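Long-range contact in UDP-N-acetylglucosamine 4,6-dehydratase (Vibrio fischeri, PDB 3PVZ), which binds NAD and probably acts as a lyase that dehydrates UDP-N-acetylglucosamine: residues S6-F18 / Y233-L245. Residues are numbered along the deposited sequence; the frame is centred on the assembly and turned at random.
Sequences SILSLIGRDTELF and YFVTPQESGELCL
The backbones run closest at Ile11 with Phe234, Ile7 with Thr236 and Leu17 with Glu239, so the 6-18 segment follows the turn from strand 231-235 of the small three-strand sheet into helix 237-250, in a Rossmann-type fold consistent with an extended short-chain dehydrogenase/reductase. Helix 7-10 closes in a Schellman motif at Gly12, and an irregular link leads to Phe18, the N-cap of the next helix. Thr236 and Glu239 form a capping box: Thr236 OG1 accepts from Glu239 N, and Glu239 OE1 from Thr236 N. The same carboxylate meets Arg13 in a nearly coplanar salt bridge, planes 8° apart, with Arg13 NH2 donating to Glu239 OE1 (2.8 Å) on its syn lone pair. Bent at chi3 (-82°), the arginine chain also brings NH2 to Phe234 O (3.0 Å), in the carbonyl plane. Leu17 N, 2.6 Å from Glu239 OE2, donates from above the carboxylate plane, which ties the link to the cap. Ile11 CG2 packs on Phe234 CB (3.4 Å), Ile7 CD1 packs against Pro237 CD, and the Phe18 ring turns its edge to Glu239 O. A water bridges Glu16 OE1, Glu242 OE1 and Phe18 N, probably easing the like charges. Leu10 rests on helix 270-280, Leu17 and Phe18 touch Pro259 of strand 255-259, and the backbone of Val235 hydrogen-bonds to Asn202 and Ala204, which flank the NAD-binding Val203 in sequence.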
ATOM      1  N   SER A   6      -8.177 -25.458   0.866  1.00 61.10           N
ATOM      2  CA  SER A   6      -7.051 -25.448  -0.116  1.00 61.47           C
ATOM      3  C   SER A   6      -5.797 -24.809   0.448  1.00 60.64           C
ATOM      4  O   SER A   6      -4.721 -25.407   0.399  1.00 61.31           O
ATOM      5  CB  SER A   6      -7.443 -24.723  -1.389  1.00 61.75           C
ATOM      6  OG  SER A   6      -6.532 -25.050  -2.416  1.00 63.49           O
ATOM      7  N   ILE A   7      -5.920 -23.600   0.989  1.00 59.23           N
ATOM      8  CA  ILE A   7      -4.815 -23.027   1.756  1.00 58.26           C
ATOM      9  C   ILE A   7      -4.460 -24.006   2.888  1.00 58.10           C
ATOM     10  O   ILE A   7      -3.289 -24.278   3.129  1.00 57.64           O
ATOM     11  CB  ILE A   7      -5.131 -21.618   2.338  1.00 57.53           C
ATOM     12  CG1 ILE A   7      -5.405 -20.610   1.210  1.00 58.30           C
ATOM     13  CG2 ILE A   7      -3.957 -21.128   3.226  1.00 55.80           C
ATOM     14  CD1 ILE A   7      -5.597 -19.137   1.672  1.00 58.36           C
ATOM     15  N   LEU A   8      -5.482 -24.533   3.567  1.00 57.66           N
ATOM     16  CA  LEU A   8      -5.289 -25.511   4.641  1.00 57.73           C
ATOM     17  C   LEU A   8      -4.447 -26.686   4.203  1.00 58.59           C
ATOM     18  O   LEU A   8      -3.417 -26.982   4.818  1.00 59.05           O
ATOM     19  CB  LEU A   8      -6.635 -26.012   5.189  1.00 57.55           C
ATOM     20  CG  LEU A   8      -7.291 -25.105   6.242  1.00 56.94           C
ATOM     21  CD1 LEU A   8      -8.668 -25.642   6.641  1.00 56.47           C
ATOM     22  CD2 LEU A   8      -6.404 -24.965   7.476  1.00 54.41           C
ATOM     23  N   SER A   9      -4.858 -27.358   3.136  1.00 59.29           N
ATOM     24  CA  SER A   9      -4.056 -28.468   2.643  1.00 60.34           C
ATOM     25  C   SER A   9      -2.613 -28.017   2.372  1.00 59.90           C
ATOM     26  O   SER A   9      -1.695 -28.750   2.668  1.00 60.67           O
ATOM     27  CB  SER A   9      -4.688 -29.139   1.408  1.00 61.24           C
ATOM     28  OG  SER A   9      -5.137 -28.180   0.463  1.00 61.93           O
ATOM     29  N   LEU A  10      -2.402 -26.805   1.866  1.00 58.86           N
ATOM     30  CA  LEU A  10      -1.032 -26.308   1.654  1.00 58.87           C
ATOM     31  C   LEU A  10      -0.228 -26.174   2.938  1.00 58.98           C
ATOM     32  O   LEU A  10       0.974 -26.418   2.933  1.00 59.97           O
ATOM     33  CB  LEU A  10      -1.001 -24.975   0.914  1.00 57.67           C
ATOM     34  CG  LEU A  10      -1.103 -25.103  -0.596  1.00 58.96           C
ATOM     35  CD1 LEU A  10      -1.054 -23.754  -1.217  1.00 59.03           C
ATOM     36  CD2 LEU A  10       0.034 -25.975  -1.138  1.00 60.41           C
ATOM     37  N   ILE A  11      -0.870 -25.810   4.041  1.00 58.19           N
ATOM     38  CA  ILE A  11      -0.120 -25.648   5.283  1.00 57.93           C
ATOM     39  C   ILE A  11      -0.237 -26.886   6.162  1.00 59.00           C
ATOM     40  O   ILE A  11      -0.179 -26.802   7.399  1.00 59.42           O
ATOM     41  CB  ILE A  11      -0.461 -24.313   6.039  1.00 56.42           C
ATOM     42  CG1 ILE A  11      -1.962 -24.166   6.300  1.00 55.54           C
ATOM     43  CG2 ILE A  11       0.022 -23.147   5.240  1.00 55.07           C
ATOM     44  CD1 ILE A  11      -2.329 -22.960   7.173  1.00 54.36           C
ATOM     45  N   GLY A  12      -0.394 -28.045   5.524  1.00 60.25           N
ATOM     46  CA  GLY A  12      -0.252 -29.335   6.213  1.00 60.83           C
ATOM     47  C   GLY A  12      -1.279 -29.617   7.285  1.00 60.90           C
ATOM     48  O   GLY A  12      -0.980 -30.291   8.267  1.00 61.68           O
ATOM     49  N   ARG A  13      -2.488 -29.094   7.091  1.00 60.79           N
ATOM     50  CA  ARG A  13      -3.602 -29.263   8.014  1.00 60.78           C
ATOM     51  C   ARG A  13      -4.838 -29.536   7.181  1.00 61.85           C
ATOM     52  O   ARG A  13      -4.824 -29.355   5.984  1.00 62.24           O
ATOM     53  CB  ARG A  13      -3.833 -27.978   8.842  1.00 59.79           C
ATOM     54  CG  ARG A  13      -2.899 -27.801  10.026  1.00 57.59           C
ATOM     55  CD  ARG A  13      -3.457 -26.781  11.091  1.00 53.16           C
ATOM     56  NE  ARG A  13      -3.198 -25.383  10.730  1.00 45.20           N
ATOM     57  CZ  ARG A  13      -4.133 -24.438  10.612  1.00 39.85           C
ATOM     58  NH1 ARG A  13      -5.417 -24.693  10.830  1.00 34.33           N
ATOM     59  NH2 ARG A  13      -3.772 -23.214  10.282  1.00 39.02           N
ATOM     60  N   ASP A  14      -5.913 -29.965   7.824  1.00 63.09           N
ATOM     61  CA  ASP A  14      -7.159 -30.274   7.123  1.00 64.23           C
ATOM     62  C   ASP A  14      -8.388 -29.635   7.806  1.00 63.55           C
ATOM     63  O   ASP A  14      -9.476 -29.581   7.219  1.00 63.58           O
ATOM     64  CB  ASP A  14      -7.234 -31.814   6.946  1.00 65.95           C
ATOM     65  CG  ASP A  14      -8.618 -32.399   7.189  1.00 68.56           C
ATOM     66  OD1 ASP A  14      -9.576 -32.077   6.430  1.00 71.38           O
ATOM     67  OD2 ASP A  14      -8.722 -33.229   8.122  1.00 70.71           O
ATOM     68  N   THR A  15      -8.185 -29.054   8.993  1.00 62.83           N
ATOM     69  CA  THR A  15      -9.278 -28.463   9.772  1.00 61.71           C
ATOM     70  C   THR A  15      -8.943 -27.057  10.330  1.00 59.64           C
ATOM     71  O   THR A  15      -7.789 -26.772  10.670  1.00 59.66           O
ATOM     72  CB  THR A  15      -9.589 -29.414  10.922  1.00 62.46           C
ATOM     73  OG1 THR A  15     -10.817 -29.041  11.541  1.00 63.11           O
ATOM     74  CG2 THR A  15      -8.432 -29.431  11.942  1.00 63.08           C
ATOM     75  N   GLU A  16      -9.958 -26.201  10.427  1.00 57.65           N
ATOM     76  CA  GLU A  16      -9.797 -24.851  10.976  1.00 55.94           C
ATOM     77  C   GLU A  16      -9.282 -24.911  12.415  1.00 53.46           C
ATOM     78  O   GLU A  16      -9.433 -25.925  13.082  1.00 54.32           O
ATOM     79  CB  GLU A  16     -11.095 -24.014  10.875  1.00 56.13           C
ATOM     80  CG  GLU A  16     -11.680 -23.889   9.451  1.00 58.51           C
ATOM     81  CD  GLU A  16     -12.103 -22.454   8.987  1.00 61.82           C
ATOM     82  OE1 GLU A  16     -11.743 -21.388   9.604  1.00 61.01           O
ATOM     83  OE2 GLU A  16     -12.777 -22.409   7.921  1.00 62.65           O
ATOM     84  N   LEU A  17      -8.595 -23.861  12.851  1.00 50.16           N
ATOM     85  CA  LEU A  17      -8.093 -23.767  14.223  1.00 48.70           C
ATOM     86  C   LEU A  17      -9.139 -23.526  15.307  1.00 46.90           C
ATOM     87  O   LEU A  17      -9.035 -24.082  16.391  1.00 46.10           O
ATOM     88  CB  LEU A  17      -7.062 -22.648  14.353  1.00 48.51           C
ATOM     89  CG  LEU A  17      -5.609 -23.066  14.466  1.00 50.74           C
ATOM     90  CD1 LEU A  17      -5.234 -23.734  13.205  1.00 51.61           C
ATOM     91  CD2 LEU A  17      -4.721 -21.853  14.726  1.00 51.34           C
ATOM     92  N   PHE A  18     -10.110 -22.650  15.044  1.00 45.13           N
ATOM     93  CA  PHE A  18     -10.981 -22.148  16.109  1.00 43.89           C
ATOM     94  C   PHE A  18     -12.446 -22.603  15.979  1.00 44.41           C
ATOM     95  O   PHE A  18     -13.357 -22.011  16.565  1.00 43.19           O
ATOM     96  CB  PHE A  18     -10.960 -20.647  16.080  1.00 42.81           C
ATOM     97  CG  PHE A  18      -9.597 -20.056  16.080  1.00 40.82           C
ATOM     98  CD1 PHE A  18      -8.675 -20.409  17.031  1.00 40.96           C
ATOM     99  CD2 PHE A  18      -9.259 -19.088  15.162  1.00 38.98           C
ATOM    100  CE1 PHE A  18      -7.429 -19.836  17.046  1.00 41.21           C
ATOM    101  CE2 PHE A  18      -8.015 -18.502  15.178  1.00 39.48           C
ATOM    102  CZ  PHE A  18      -7.090 -18.891  16.098  1.00 40.06           C
ATOM    103  N   TYR A 233       5.033 -21.749  11.816  1.00 43.08           N
ATOM    104  CA  TYR A 233       3.612 -22.026  11.909  1.00 41.84           C
ATOM    105  C   TYR A 233       2.795 -21.101  11.041  1.00 40.54           C
ATOM    106  O   TYR A 233       2.983 -19.873  11.055  1.00 40.34           O
ATOM    107  CB  TYR A 233       3.129 -21.837  13.336  1.00 41.89           C
ATOM    108  CG  TYR A 233       3.755 -22.761  14.339  1.00 42.61           C
ATOM    109  CD1 TYR A 233       3.563 -24.134  14.257  1.00 44.69           C
ATOM    110  CD2 TYR A 233       4.484 -22.253  15.401  1.00 44.25           C
ATOM    111  CE1 TYR A 233       4.125 -25.011  15.220  1.00 47.24           C
ATOM    112  CE2 TYR A 233       5.062 -23.096  16.353  1.00 47.75           C
ATOM    113  CZ  TYR A 233       4.878 -24.467  16.253  1.00 48.08           C
ATOM    114  OH  TYR A 233       5.450 -25.257  17.178  1.00 52.31           O
ATOM    115  N   PHE A 234       1.841 -21.685  10.329  1.00 39.09           N
ATOM    116  CA  PHE A 234       1.008 -20.968   9.420  1.00 38.52           C
ATOM    117  C   PHE A 234      -0.476 -21.082   9.756  1.00 37.75           C
ATOM    118  O   PHE A 234      -0.971 -22.140  10.122  1.00 38.53           O
ATOM    119  CB  PHE A 234       1.225 -21.502   8.019  1.00 38.84           C
ATOM    120  CG  PHE A 234       2.567 -21.188   7.472  1.00 40.72           C
ATOM    121  CD1 PHE A 234       2.768 -20.053   6.702  1.00 39.20           C
ATOM    122  CD2 PHE A 234       3.650 -22.040   7.719  1.00 41.29           C
ATOM    123  CE1 PHE A 234       4.014 -19.759   6.201  1.00 38.90           C
ATOM    124  CE2 PHE A 234       4.880 -21.748   7.226  1.00 41.46           C
ATOM    125  CZ  PHE A 234       5.081 -20.623   6.458  1.00 39.16           C
ATOM    126  N   VAL A 235      -1.188 -19.987   9.580  1.00 36.27           N
ATOM    127  CA  VAL A 235      -2.639 -19.964   9.673  1.00 35.11           C
ATOM    128  C   VAL A 235      -3.195 -19.414   8.390  1.00 34.83           C
ATOM    129  O   VAL A 235      -2.466 -18.831   7.601  1.00 34.85           O
ATOM    130  CB  VAL A 235      -3.137 -19.093  10.816  1.00 35.02           C
ATOM    131  CG1 VAL A 235      -2.745 -19.691  12.140  1.00 34.56           C
ATOM    132  CG2 VAL A 235      -2.587 -17.657  10.700  1.00 34.07           C
ATOM    133  N   THR A 236      -4.493 -19.644   8.183  1.00 34.58           N
ATOM    134  CA  THR A 236      -5.242 -19.039   7.098  1.00 34.30           C
ATOM    135  C   THR A 236      -5.676 -17.586   7.387  1.00 34.40           C
ATOM    136  O   THR A 236      -5.861 -17.161   8.551  1.00 32.37           O
ATOM    137  CB  THR A 236      -6.519 -19.849   6.759  1.00 34.83           C
ATOM    138  OG1 THR A 236      -7.438 -19.749   7.847  1.00 34.23           O
ATOM    139  CG2 THR A 236      -6.176 -21.350   6.529  1.00 34.38           C
ATOM    140  N   PRO A 237      -5.873 -16.821   6.310  1.00 34.85           N
ATOM    141  CA  PRO A 237      -6.484 -15.519   6.452  1.00 35.06           C
ATOM    142  C   PRO A 237      -7.737 -15.558   7.336  1.00 35.15           C
ATOM    143  O   PRO A 237      -7.821 -14.766   8.265  1.00 35.10           O
ATOM    144  CB  PRO A 237      -6.830 -15.135   5.009  1.00 34.54           C
ATOM    145  CG  PRO A 237      -5.764 -15.803   4.211  1.00 36.03           C
ATOM    146  CD  PRO A 237      -5.580 -17.133   4.897  1.00 35.50           C
ATOM    147  N   GLN A 238      -8.680 -16.466   7.093  1.00 35.44           N
ATOM    148  CA  GLN A 238      -9.904 -16.471   7.897  1.00 36.09           C
ATOM    149  C   GLN A 238      -9.620 -16.668   9.357  1.00 34.58           C
ATOM    150  O   GLN A 238     -10.288 -16.105  10.216  1.00 33.16           O
ATOM    151  CB  GLN A 238     -10.869 -17.545   7.455  1.00 37.99           C
ATOM    152  CG  GLN A 238     -12.166 -17.592   8.276  1.00 42.28           C
ATOM    153  CD  GLN A 238     -13.249 -18.400   7.575  1.00 48.65           C
ATOM    154  OE1 GLN A 238     -13.323 -18.402   6.354  1.00 55.08           O
ATOM    155  NE2 GLN A 238     -14.095 -19.083   8.349  1.00 52.10           N
ATOM    156  N   GLU A 239      -8.618 -17.481   9.639  1.00 34.76           N
ATOM    157  CA  GLU A 239      -8.236 -17.738  11.005  1.00 34.69           C
ATOM    158  C   GLU A 239      -7.721 -16.467  11.645  1.00 33.64           C
ATOM    159  O   GLU A 239      -8.029 -16.195  12.817  1.00 33.62           O
ATOM    160  CB  GLU A 239      -7.199 -18.852  11.039  1.00 35.66           C
ATOM    161  CG  GLU A 239      -7.860 -20.179  10.774  1.00 37.75           C
ATOM    162  CD  GLU A 239      -6.917 -21.357  10.729  1.00 38.74           C
ATOM    163  OE1 GLU A 239      -5.707 -21.175  10.487  1.00 34.83           O
ATOM    164  OE2 GLU A 239      -7.428 -22.477  10.942  1.00 42.29           O
ATOM    165  N   SER A 240      -6.966 -15.671  10.876  1.00 32.82           N
ATOM    166  CA  SER A 240      -6.469 -14.365  11.377  1.00 32.53           C
ATOM    167  C   SER A 240      -7.616 -13.421  11.681  1.00 30.56           C
ATOM    168  O   SER A 240      -7.642 -12.726  12.686  1.00 30.02           O
ATOM    169  CB  SER A 240      -5.426 -13.726  10.452  1.00 32.12           C
ATOM    170  OG  SER A 240      -5.941 -13.325   9.211  1.00 32.18           O
ATOM    171  N   GLY A 241      -8.587 -13.444  10.822  1.00 31.02           N
ATOM    172  CA  GLY A 241      -9.758 -12.613  10.984  1.00 30.61           C
ATOM    173  C   GLY A 241     -10.573 -13.044  12.166  1.00 30.67           C
ATOM    174  O   GLY A 241     -11.095 -12.206  12.897  1.00 30.77           O
ATOM    175  N   GLU A 242     -10.671 -14.349  12.377  1.00 31.31           N
ATOM    176  CA  GLU A 242     -11.455 -14.857  13.502  1.00 31.50           C
ATOM    177  C   GLU A 242     -10.817 -14.514  14.846  1.00 31.41           C
ATOM    178  O   GLU A 242     -11.506 -14.172  15.787  1.00 30.73           O
ATOM    179  CB  GLU A 242     -11.679 -16.353  13.359  1.00 31.67           C
ATOM    180  CG  GLU A 242     -12.733 -16.690  12.324  1.00 34.52           C
ATOM    181  CD  GLU A 242     -12.847 -18.208  12.029  1.00 40.45           C
ATOM    182  OE1 GLU A 242     -11.861 -18.961  12.225  1.00 42.27           O
ATOM    183  OE2 GLU A 242     -13.929 -18.634  11.564  1.00 45.25           O
ATOM    184  N   LEU A 243      -9.498 -14.601  14.904  1.00 31.88           N
ATOM    185  CA  LEU A 243      -8.763 -14.241  16.081  1.00 33.34           C
ATOM    186  C   LEU A 243      -8.888 -12.746  16.407  1.00 33.20           C
ATOM    187  O   LEU A 243      -9.122 -12.425  17.548  1.00 32.33           O
ATOM    188  CB  LEU A 243      -7.285 -14.621  15.904  1.00 33.68           C
ATOM    189  CG  LEU A 243      -6.341 -14.362  17.063  1.00 35.52           C
ATOM    190  CD1 LEU A 243      -6.690 -15.266  18.196  1.00 35.47           C
ATOM    191  CD2 LEU A 243      -4.890 -14.673  16.628  1.00 39.48           C
ATOM    192  N   CYS A 244      -8.725 -11.854  15.413  1.00 33.26           N
ATOM    193  CA  CYS A 244      -9.026 -10.414  15.610  1.00 33.28           C
ATOM    194  C   CYS A 244     -10.406 -10.153  16.248  1.00 32.64           C
ATOM    195  O   CYS A 244     -10.521  -9.363  17.170  1.00 31.39           O
ATOM    196  CB  CYS A 244      -8.979  -9.657  14.275  1.00 33.87           C
ATOM    197  SG  CYS A 244      -7.312  -9.496  13.616  1.00 36.02           S
ATOM    198  N   LEU A 245     -11.442 -10.801  15.722  1.00 32.01           N
ATOM    199  CA  LEU A 245     -12.813 -10.534  16.132  1.00 31.83           C
ATOM    200  C   LEU A 245     -13.057 -11.050  17.561  1.00 32.43           C
ATOM    201  O   LEU A 245     -13.777 -10.422  18.317  1.00 31.78           O
ATOM    202  CB  LEU A 245     -13.813 -11.185  15.195  1.00 31.61           C
ATOM    203  CG  LEU A 245     -15.338 -10.972  15.447  1.00 33.21           C
ATOM    204  CD1 LEU A 245     -15.770  -9.571  15.315  1.00 33.43           C
ATOM    205  CD2 LEU A 245     -16.167 -11.808  14.491  1.00 35.13           C
TER
HETATM  206  O   HOH W   1     -11.420 -21.500  12.503  1.00 30.16           O